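Local coordinates for protein aldo-keto reductase family 1 member C1 (Caenorhabditis elegans, PDB 1QWK) that probably reduces aldehydes and ketones, sugars among them, with NADPH as the hydride donor, at residues E15-G20 against E75-T80; G22-S27 against R297-D302; I46-A49 against N54-A57. All blocks are in the same frame, centred on the assembly; numbering follows the deposited sequence.

Contact 1 of 3, residues E15-G20 against E75-T80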
# COMPACT_ATOMS: atom_id res chain seq x y z
N GLU A 15 -15.77 2.14 4.62
CA GLU A 15 -15.53 1.01 3.73
C GLU A 15 -14.33 1.28 2.82
O GLU A 15 -14.31 2.28 2.10
CB GLU A 15 -16.77 0.75 2.87
CG GLU A 15 -17.95 0.15 3.63
CD GLU A 15 -17.88 -1.36 3.71
OE1 GLU A 15 -16.89 -1.89 4.27
OE2 GLU A 15 -18.82 -2.03 3.21
N MET A 16 -13.34 0.40 2.86
CA MET A 16 -12.13 0.56 2.04
C MET A 16 -12.03 -0.55 0.99
O MET A 16 -11.97 -1.73 1.33
CB MET A 16 -10.89 0.53 2.93
CG MET A 16 -9.57 0.59 2.17
SD MET A 16 -8.11 0.56 3.25
CE MET A 16 -8.08 -1.17 3.73
N PRO A 17 -12.00 -0.18 -0.30
CA PRO A 17 -11.89 -1.18 -1.37
C PRO A 17 -10.71 -2.12 -1.12
O PRO A 17 -9.63 -1.66 -0.74
CB PRO A 17 -11.70 -0.33 -2.63
CG PRO A 17 -12.49 0.92 -2.30
CD PRO A 17 -12.09 1.18 -0.86
N VAL A 18 -10.92 -3.41 -1.34
CA VAL A 18 -9.89 -4.43 -1.11
C VAL A 18 -8.73 -4.39 -2.09
O VAL A 18 -7.66 -4.94 -1.81
CB VAL A 18 -10.50 -5.85 -1.12
CG1 VAL A 18 -11.54 -5.98 -0.02
CG2 VAL A 18 -11.11 -6.14 -2.48
N ILE A 19 -8.94 -3.78 -3.25
CA ILE A 19 -7.87 -3.67 -4.23
C ILE A 19 -7.76 -2.23 -4.69
O ILE A 19 -8.76 -1.55 -4.92
CB ILE A 19 -8.12 -4.61 -5.45
CG1 ILE A 19 -6.97 -4.47 -6.46
CG2 ILE A 19 -9.46 -4.30 -6.09
CD1 ILE A 19 -6.98 -5.53 -7.56
N GLY A 20 -6.53 -1.75 -4.80
CA GLY A 20 -6.33 -0.39 -5.23
C GLY A 20 -5.12 -0.28 -6.12
O GLY A 20 -4.34 -1.23 -6.25
N GLU A 75 -17.54 7.72 -4.74
CA GLU A 75 -17.28 6.35 -5.18
C GLU A 75 -15.81 5.99 -5.17
O GLU A 75 -15.45 4.82 -5.32
CB GLU A 75 -17.82 6.14 -6.60
CG GLU A 75 -19.33 6.23 -6.71
CD GLU A 75 -19.80 6.06 -8.14
OE1 GLU A 75 -19.45 6.92 -8.98
OE2 GLU A 75 -20.51 5.08 -8.43
N LEU A 76 -14.95 6.99 -5.00
CA LEU A 76 -13.51 6.76 -4.98
C LEU A 76 -12.93 6.85 -3.58
O LEU A 76 -13.34 7.69 -2.77
CB LEU A 76 -12.80 7.77 -5.88
CG LEU A 76 -13.03 7.66 -7.39
CD1 LEU A 76 -12.29 8.80 -8.09
CD2 LEU A 76 -12.53 6.32 -7.90
N PHE A 77 -11.96 5.98 -3.29
CA PHE A 77 -11.29 5.96 -2.00
C PHE A 77 -9.86 6.40 -2.28
O PHE A 77 -9.11 5.72 -2.99
CB PHE A 77 -11.29 4.53 -1.42
CG PHE A 77 -10.87 4.46 0.02
CD1 PHE A 77 -11.82 4.30 1.03
CD2 PHE A 77 -9.53 4.56 0.38
CE1 PHE A 77 -11.45 4.24 2.37
CE2 PHE A 77 -9.14 4.51 1.72
CZ PHE A 77 -10.10 4.35 2.72
N ILE A 78 -9.48 7.56 -1.74
CA ILE A 78 -8.14 8.11 -1.95
C ILE A 78 -7.31 8.03 -0.67
O ILE A 78 -7.71 8.52 0.38
CB ILE A 78 -8.21 9.59 -2.39
CG1 ILE A 78 -9.10 9.73 -3.64
CG2 ILE A 78 -6.80 10.13 -2.64
CD1 ILE A 78 -8.66 8.88 -4.82
N THR A 79 -6.14 7.41 -0.78
CA THR A 79 -5.21 7.26 0.34
C THR A 79 -3.93 8.03 0.05
O THR A 79 -3.39 7.94 -1.04
CB THR A 79 -4.77 5.79 0.54
OG1 THR A 79 -5.90 4.98 0.86
CG2 THR A 79 -3.73 5.68 1.66
N THR A 80 -3.44 8.80 1.02
CA THR A 80 -2.16 9.45 0.83
C THR A 80 -1.39 9.33 2.13
O THR A 80 -1.95 8.92 3.16
CB THR A 80 -2.26 10.93 0.36
OG1 THR A 80 -0.98 11.34 -0.12
CG2 THR A 80 -2.68 11.84 1.50

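Contact 2 of 3, residues G22-S27 against R297-D302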
# COMPACT_ATOMS: atom_id res chain seq x y z
N GLY A 22 -1.57 1.04 -6.75
CA GLY A 22 -0.42 1.54 -6.02
C GLY A 22 0.34 2.42 -6.99
O GLY A 22 0.70 1.96 -8.08
N THR A 23 0.60 3.67 -6.63
CA THR A 23 1.29 4.58 -7.53
C THR A 23 2.76 4.89 -7.22
O THR A 23 3.35 5.75 -7.86
CB THR A 23 0.55 5.94 -7.63
OG1 THR A 23 0.59 6.61 -6.36
CG2 THR A 23 -0.91 5.72 -8.02
N TRP A 24 3.36 4.18 -6.26
CA TRP A 24 4.76 4.46 -5.91
C TRP A 24 5.76 4.29 -7.06
O TRP A 24 6.89 4.77 -6.97
CB TRP A 24 5.19 3.62 -4.71
CG TRP A 24 5.27 2.15 -4.95
CD1 TRP A 24 4.24 1.27 -5.07
CD2 TRP A 24 6.47 1.37 -5.07
NE1 TRP A 24 4.72 -0.01 -5.25
CE2 TRP A 24 6.09 0.03 -5.26
CE3 TRP A 24 7.84 1.69 -5.04
CZ2 TRP A 24 7.02 -1.00 -5.42
CZ3 TRP A 24 8.77 0.66 -5.19
CH2 TRP A 24 8.35 -0.67 -5.38
N GLN A 25 5.35 3.61 -8.12
CA GLN A 25 6.22 3.38 -9.28
C GLN A 25 5.69 4.09 -10.52
O GLN A 25 5.90 3.63 -11.64
CB GLN A 25 6.31 1.89 -9.58
CG GLN A 25 7.36 1.14 -8.77
CD GLN A 25 8.77 1.51 -9.17
OE1 GLN A 25 9.11 1.47 -10.36
NE2 GLN A 25 9.59 1.87 -8.20
N SER A 26 5.00 5.22 -10.33
CA SER A 26 4.44 5.96 -11.45
C SER A 26 4.81 7.43 -11.45
O SER A 26 4.67 8.12 -10.44
CB SER A 26 2.91 5.84 -11.44
OG SER A 26 2.50 4.48 -11.49
N SER A 27 5.29 7.91 -12.59
CA SER A 27 5.66 9.32 -12.74
C SER A 27 4.36 10.08 -12.99
O SER A 27 3.33 9.48 -13.31
CB SER A 27 6.59 9.50 -13.93
OG SER A 27 5.93 9.15 -15.13
N ARG A 297 12.54 -9.83 4.04
CA ARG A 297 12.08 -8.47 3.81
C ARG A 297 12.83 -7.86 2.62
O ARG A 297 14.06 -7.83 2.60
CB ARG A 297 12.32 -7.63 5.06
CG ARG A 297 11.73 -6.23 5.01
CD ARG A 297 12.19 -5.41 6.20
NE ARG A 297 11.74 -5.94 7.48
CZ ARG A 297 10.50 -5.84 7.95
NH1 ARG A 297 9.56 -5.25 7.23
NH2 ARG A 297 10.19 -6.31 9.15
N LEU A 298 12.09 -7.38 1.62
CA LEU A 298 12.68 -6.78 0.43
C LEU A 298 12.91 -5.28 0.57
O LEU A 298 13.83 -4.72 -0.02
CB LEU A 298 11.78 -7.02 -0.79
CG LEU A 298 11.50 -8.48 -1.18
CD1 LEU A 298 10.59 -8.52 -2.40
CD2 LEU A 298 12.81 -9.19 -1.47
N PHE A 299 12.04 -4.63 1.33
CA PHE A 299 12.14 -3.19 1.54
C PHE A 299 12.61 -2.90 2.96
O PHE A 299 11.82 -2.81 3.90
CB PHE A 299 10.77 -2.56 1.29
CG PHE A 299 10.34 -2.63 -0.15
CD1 PHE A 299 10.67 -1.62 -1.04
CD2 PHE A 299 9.64 -3.73 -0.63
CE1 PHE A 299 10.31 -1.69 -2.39
CE2 PHE A 299 9.27 -3.82 -1.97
CZ PHE A 299 9.61 -2.80 -2.85
N LEU A 300 13.92 -2.75 3.10
CA LEU A 300 14.55 -2.51 4.39
C LEU A 300 14.38 -1.09 4.94
O LEU A 300 14.59 -0.88 6.13
CB LEU A 300 16.04 -2.84 4.29
CG LEU A 300 16.36 -4.21 3.68
CD1 LEU A 300 17.87 -4.39 3.59
CD2 LEU A 300 15.75 -5.31 4.53
N GLN A 301 14.01 -0.14 4.09
CA GLN A 301 13.84 1.25 4.53
C GLN A 301 15.02 1.59 5.45
O GLN A 301 14.83 2.17 6.52
CB GLN A 301 12.52 1.42 5.29
CG GLN A 301 11.29 0.82 4.61
CD GLN A 301 10.95 1.49 3.28
OE1 GLN A 301 11.60 2.46 2.87
NE2 GLN A 301 9.91 0.99 2.61
N ASP A 302 16.23 1.24 5.02
CA ASP A 302 17.43 1.45 5.83
C ASP A 302 17.86 2.88 6.15
O ASP A 302 18.78 3.08 6.94
CB ASP A 302 18.63 0.66 5.26
CG ASP A 302 18.99 1.06 3.85
OD1 ASP A 302 18.78 2.23 3.48
OD2 ASP A 302 19.51 0.20 3.11

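Contact 3 of 3, residues I46-A49 against N54-A57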
# COMPACT_ATOMS: atom_id res chain seq x y z
N ILE A 46 -7.19 4.52 -4.91
CA ILE A 46 -5.93 5.03 -5.45
C ILE A 46 -5.04 5.34 -4.25
O ILE A 46 -5.43 6.09 -3.35
CB ILE A 46 -6.12 6.33 -6.27
CG1 ILE A 46 -7.10 6.10 -7.42
CG2 ILE A 46 -4.77 6.81 -6.81
CD1 ILE A 46 -6.75 4.93 -8.33
N ASP A 47 -3.84 4.76 -4.24
CA ASP A 47 -2.90 4.96 -3.14
C ASP A 47 -1.72 5.80 -3.59
O ASP A 47 -1.03 5.46 -4.55
CB ASP A 47 -2.39 3.60 -2.65
CG ASP A 47 -1.50 3.73 -1.43
OD1 ASP A 47 -2.02 3.69 -0.29
OD2 ASP A 47 -0.27 3.89 -1.61
N THR A 48 -1.48 6.90 -2.89
CA THR A 48 -0.38 7.79 -3.23
C THR A 48 0.35 8.22 -1.97
O THR A 48 0.10 7.70 -0.88
CB THR A 48 -0.90 9.03 -4.00
OG1 THR A 48 0.21 9.80 -4.48
CG2 THR A 48 -1.78 9.89 -3.11
N ALA A 49 1.27 9.17 -2.12
CA ALA A 49 2.05 9.68 -1.00
C ALA A 49 2.68 11.00 -1.41
O ALA A 49 3.04 11.19 -2.57
CB ALA A 49 3.15 8.68 -0.64
N ASN A 54 3.53 12.83 -7.14
CA ASN A 54 2.58 12.59 -8.21
C ASN A 54 1.14 12.91 -7.82
O ASN A 54 0.21 12.60 -8.56
CB ASN A 54 2.66 11.14 -8.71
CG ASN A 54 2.29 10.13 -7.64
OD1 ASN A 54 1.70 10.48 -6.62
ND2 ASN A 54 2.62 8.86 -7.87
N GLU A 55 0.96 13.54 -6.66
CA GLU A 55 -0.39 13.88 -6.19
C GLU A 55 -1.08 14.88 -7.12
O GLU A 55 -2.28 14.78 -7.36
CB GLU A 55 -0.33 14.46 -4.77
CG GLU A 55 0.12 13.47 -3.71
CD GLU A 55 0.27 14.11 -2.34
OE1 GLU A 55 0.95 15.15 -2.24
OE2 GLU A 55 -0.30 13.58 -1.36
N GLU A 56 -0.33 15.83 -7.65
CA GLU A 56 -0.90 16.83 -8.55
C GLU A 56 -1.46 16.15 -9.80
O GLU A 56 -2.56 16.48 -10.26
CB GLU A 56 0.16 17.87 -8.92
CG GLU A 56 -0.39 19.12 -9.60
CD GLU A 56 0.68 20.19 -9.76
OE1 GLU A 56 1.18 20.69 -8.73
OE2 GLU A 56 1.03 20.52 -10.91
N ALA A 57 -0.71 15.21 -10.35
CA ALA A 57 -1.13 14.48 -11.54
C ALA A 57 -2.37 13.65 -11.24
O ALA A 57 -3.30 13.58 -12.04
CB ALA A 57 0.00 13.58 -12.03

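Contact 1 of 3, residues E15-G20 against E75-T80
Phe77 pushes its ring against the side chains of Met16 and Pro17 and the carbonyl O of Glu15, and nearly everything in this contact is organised around that one ring. It sits at the start of strand 77-82, and its CB leaves the backbone toward strand 15-17. The CG lies anti to the backbone N (chi1 -168°), which carries the ring alongside the hairpin strand. Met16 covers one face: its CG stands 4.0 Å from the centroid of the Phe77 ring and close to the ring normal, a CH-pi contact displaced toward the rim, with Met16 CG nearest to Phe77 CZ. One bond back, Met16 CB packs 3.8 Å from Phe77 CE1. The thioether of Met16 is farther out, its SD 4.9 Å from the centroid of the Phe77 ring and oblique to it, so the Met-aromatic part is a glancing one and the methylene does most of the covering. Pro17 meets the root of the same side chain, its CD 3.5 Å from Phe77 CB and almost as near to Phe77 CG, the pyrrolidine crossing the phenylalanine at a slant. At the other end of the strand, the carbonyl O of Glu15 comes within 3.4 Å of Phe77 CD1, also obliquely. The two strands run nearly at right angles, 82° between their directions, and no hydrogen bond links them. In a TIM barrel of the aldo-keto reductase type, the N-terminal hairpin, here 7-9 paired with 15-17, closes the bottom of the barrel; Leu45 of the neighbouring strand and Leu110 of the next one also touch Phe77. The hairpin is therefore joined to strand 77-82 here by apolar and CH-pi contacts, which depend on fit rather than on directed bonds.

Contact 2 of 3, residues G22-S27 against R297-D302
At the C-terminal mouth of the barrel, where the predicted active site of this aldo-keto reductase lies, Trp24 from the loop after strand 21-22 meets Phe299 from the C-terminal loop. The two side chains come from opposite directions and their outer ring carbons meet, Trp24 CH2 lying 3.5 Å from Phe299 CZ. The CG of Phe299 lies beside its backbone N and anti to the carbonyl carbon (chi1 -67°), which sends the ring out to the indole. The pair is offset edge-to-face: the edge of Phe299 is turned toward the face of the six-membered ring of Trp24, with the planes at 82° and the centroids 5.5 Å apart. A type I turn from Thr23 to Ser26 presents the indole, and Gln25 CG lies over one of its faces. The backbone that carries Phe299 is held by Glu177, whose two carboxylate oxygens accept hydrogen bonds from Leu298 N and Phe299 N. Trp24 also touches Tyr52, the predicted proton donor. Replacing Trp24 with an alanine would probably leave the edge of Phe299 without an aromatic face and open a gap beside Tyr52. With no hydrogen bond between the segments, their link rests on dispersion and weak ring electrostatics.

Contact 3 of 3, residues I46-A49 against N54-A57
The chain leaves strand 45-47, turns through four residues and comes back as helix 55-68, bringing the CA atoms of Thr48 and Glu55 to 6.8 Å from each other. The CB of Thr48 leaves the backbone toward the returning segment, and OG1 of Thr48 donates to Asn54 OD1, a short hydrogen bond of 2.7 Å. The donor lies in the plane of the asparagine carbonyl, with a C=O...donor angle of 148°, moderately bent from the line of the C=O bond. Thr48 OG1 is placed for this by a chi1 of -172°, which swings it away from its own backbone N and over to Asn54. Asn54 occupies the N-cap position of the helix, yet its side chain makes no capping bond; the amide oxygen is spent on Thr48, while ND2 reaches weakly to Ser26 O and to Thr23 OG1 in the loop after strand 21-22. This is the strand-to-helix turn of a beta-alpha-beta unit, strand 45-47, helix 55-68 and strand 77-82, in the TIM barrel. Glu55, in the first turn of the helix, lays its aliphatic part across the residues just past the strand, its side chain at about a right angle to that of Thr48. Its CG lies 3.8 Å from Thr48 OG1 and 3.9 Å from Ala49 O. The buried carboxylate reaches beyond Thr48 and Ala49, and OE2 is hydrogen-bonded by Thr80 OG1 and Ser99 OG. Two hydroxyls on one oxygen would probably stabilise a negative charge there. Close by, Lys81, predicted to lower the pKa of Tyr52, itself the predicted proton donor, forms a salt bridge with Asp47 OD2 and a hydrogen bond to Thr48 O, while Ala49 lies next to Tyr52 and His114.

Overall arrangement
From the N terminus, the chain makes the hairpin at the bottom of the barrel, and residues 15-20 begin contact 1, which closes on strand 77-82 after 54 residues. The next strand leads into residues 22-27, the start of contact 2, whose partner comes only at 297-302, so the loops of contacts 1 and 2 cross. Contact 3 is a short local turn, 46-49 to 54-57, lying within both larger loops. It meets contact 1 through Thr79 O to Thr48 N (2.9 Å), a probable hydrogen bond between neighbouring barrel strands, and contact 2 through Thr23 OG1 to Asp47 O (2.7 Å). Together they tie the hairpin, the first three barrel strands and the C-terminal loop.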